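Local coordinates for protein aeromonas extracellular serine protease (Aeromonas sobria, PDB 3HJR) that cleaves peptide bonds after paired basic residues, one of them lysine, as a calcium-binding, kexin-like secreted serine protease and probable virulence factor, at residues Asn255-Ala260 and Ser275-Ser280. Numbering follows the deposited sequence.
Sequences NLVVSA and SNIFLS
V257 O receives the amide of F278 at 2.8 Å from its N, with the N-H pointing almost straight at the acceptor (169°) and lying in the carbonyl plane. Two residues on, S259 N donates to L279 O over 3.2 Å, a longer and more bent bond. L279 N, meanwhile, is buried without a partner, and the short strand axes diverge by 47°, so the parallel pairing of 255-260 with 277-280 is irregular. At its start a water bridges V257 N and N276 O, accepting from the first and donating to the second.

Side chains meet on both faces. V258 and L279 run side by side, and V258 CG1 lies only 3.3 Å from L279 CD1, tighter than usual van der Waals contact; L279 reaches this position with CG between its backbone N and carbonyl carbon (chi1 47°). L256 crosses F278 at about a right angle, its CD1 3.6 Å from F278 CB and also against L279 CG. Helices 335-352 and 358-368 cover this face: T342 touches V258 and L279, while R362 touches L256 and F278.

On the other face the side chains of V257 and I277 cross at about a right angle, with V257 CG1 4.1 Å from I277 CD1, and I277 CG2 packs against S259. A second water links S259 OG with S280 OG, while the S259 hydroxyl is also hydrogen-bonded to T411 O.

Backbone bonds from L256 and V258 to Y212, K214 and A216, along and just beyond strand 211-215, continue the pairing inward; 277-282 is one of the two edge strands of the six-stranded parallel sheet of the subtilisin-like domain, with 255-261 next to it and A260 about 8 Å from the predicted charge-relay residue S336, side chain to side chain.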
loop_
_atom_site.group_PDB
_atom_site.type_symbol
_atom_site.label_atom_id
_atom_site.label_comp_id
_atom_site.label_asym_id
_atom_site.label_seq_id
_atom_site.Cartn_x
_atom_site.Cartn_y
_atom_site.Cartn_z
ATOM N N ASN A 255 -9.056 -2.182 4.505
ATOM C CA ASN A 255 -7.693 -1.672 4.272
ATOM C C ASN A 255 -7.672 -0.559 3.238
ATOM O O ASN A 255 -8.179 -0.700 2.103
ATOM C CB ASN A 255 -6.744 -2.769 3.807
ATOM C CG ASN A 255 -6.271 -3.659 4.911
ATOM O OD1 ASN A 255 -6.071 -3.205 6.042
ATOM N ND2 ASN A 255 -6.060 -4.962 4.595
ATOM N N LEU A 256 -6.994 0.531 3.594
ATOM C CA LEU A 256 -6.626 1.571 2.641
ATOM C C LEU A 256 -5.194 1.266 2.268
ATOM O O LEU A 256 -4.254 1.381 3.090
ATOM C CB LEU A 256 -6.779 2.937 3.253
ATOM C CG LEU A 256 -6.072 4.255 3.023
ATOM C CD1 LEU A 256 -5.149 4.434 1.918
ATOM C CD2 LEU A 256 -6.926 5.460 3.379
ATOM N N VAL A 257 -5.055 0.849 1.024
ATOM C CA VAL A 257 -3.813 0.300 0.507
ATOM C C VAL A 257 -3.029 1.383 -0.190
ATOM O O VAL A 257 -3.571 2.137 -0.987
ATOM C CB VAL A 257 -4.077 -0.909 -0.437
ATOM C CG1 VAL A 257 -2.755 -1.481 -0.871
ATOM C CG2 VAL A 257 -4.890 -1.983 0.282
ATOM N N VAL A 258 -1.748 1.512 0.147
ATOM C CA VAL A 258 -0.945 2.600 -0.388
ATOM C C VAL A 258 0.322 2.181 -1.115
ATOM O O VAL A 258 0.963 1.214 -0.754
ATOM C CB VAL A 258 -0.537 3.601 0.689
ATOM C CG1 VAL A 258 -1.753 4.175 1.367
ATOM C CG2 VAL A 258 0.382 2.991 1.697
ATOM N N SER A 259 0.616 2.885 -2.204
ATOM C CA SER A 259 1.876 2.765 -2.896
ATOM C C SER A 259 2.877 3.799 -2.407
ATOM O O SER A 259 2.493 4.764 -1.728
ATOM C CB SER A 259 1.624 2.890 -4.395
ATOM O OG SER A 259 1.258 4.199 -4.783
ATOM N N ALA A 260 4.158 3.563 -2.707
ATOM C CA ALA A 260 5.262 4.428 -2.299
ATOM C C ALA A 260 5.733 5.371 -3.420
ATOM O O ALA A 260 5.883 4.985 -4.595
ATOM C CB ALA A 260 6.432 3.587 -1.804
ATOM N N SER A 275 -5.084 -1.801 -9.222
ATOM C CA SER A 275 -6.392 -1.127 -9.170
ATOM C C SER A 275 -6.889 -0.853 -7.784
ATOM O O SER A 275 -7.792 -0.032 -7.625
ATOM C CB SER A 275 -7.465 -1.926 -9.946
ATOM O OG SER A 275 -7.689 -3.204 -9.377
ATOM N N ASN A 276 -6.318 -1.542 -6.812
ATOM C CA ASN A 276 -6.713 -1.390 -5.426
ATOM C C ASN A 276 -5.880 -0.388 -4.617
ATOM O O ASN A 276 -6.136 -0.220 -3.409
ATOM C CB ASN A 276 -6.794 -2.745 -4.695
ATOM C CG ASN A 276 -5.426 -3.453 -4.597
ATOM O OD1 ASN A 276 -5.096 -4.089 -3.565
ATOM N ND2 ASN A 276 -4.663 -3.382 -5.663
ATOM N N ILE A 277 -4.896 0.259 -5.228
ATOM C CA ILE A 277 -4.193 1.354 -4.526
ATOM C C ILE A 277 -5.182 2.493 -4.302
ATOM O O ILE A 277 -5.912 2.844 -5.208
ATOM C CB ILE A 277 -3.016 1.860 -5.377
ATOM C CG1 ILE A 277 -1.967 0.769 -5.634
ATOM C CG2 ILE A 277 -2.387 3.127 -4.718
ATOM C CD1 ILE A 277 -1.407 0.097 -4.413
ATOM N N PHE A 278 -5.279 3.014 -3.078
ATOM C CA PHE A 278 -6.124 4.165 -2.790
ATOM C C PHE A 278 -5.351 5.486 -2.979
ATOM O O PHE A 278 -5.887 6.431 -3.536
ATOM C CB PHE A 278 -6.689 4.064 -1.364
ATOM C CG PHE A 278 -7.858 4.989 -1.141
ATOM C CD1 PHE A 278 -9.114 4.656 -1.624
ATOM C CD2 PHE A 278 -7.672 6.235 -0.554
ATOM C CE1 PHE A 278 -10.219 5.523 -1.433
ATOM C CE2 PHE A 278 -8.740 7.109 -0.396
ATOM C CZ PHE A 278 -10.018 6.760 -0.826
ATOM N N LEU A 279 -4.128 5.558 -2.468
ATOM C CA LEU A 279 -3.286 6.740 -2.650
ATOM C C LEU A 279 -1.825 6.405 -2.612
ATOM O O LEU A 279 -1.433 5.298 -2.255
ATOM C CB LEU A 279 -3.549 7.767 -1.545
ATOM C CG LEU A 279 -3.599 7.365 -0.140
ATOM C CD1 LEU A 279 -2.202 7.312 0.485
ATOM C CD2 LEU A 279 -4.586 8.352 0.668
ATOM N N SER A 280 -1.028 7.396 -2.989
ATOM C CA SER A 280 0.422 7.324 -2.958
ATOM C C SER A 280 0.890 8.134 -1.777
ATOM O O SER A 280 0.349 9.209 -1.481
ATOM C CB SER A 280 0.956 7.942 -4.257
ATOM O OG SER A 280 2.370 8.107 -4.260
HETATM O O HOH W 1 -7.212 0.808 -1.089
HETATM O O HOH W 2 3.383 5.869 -5.463
#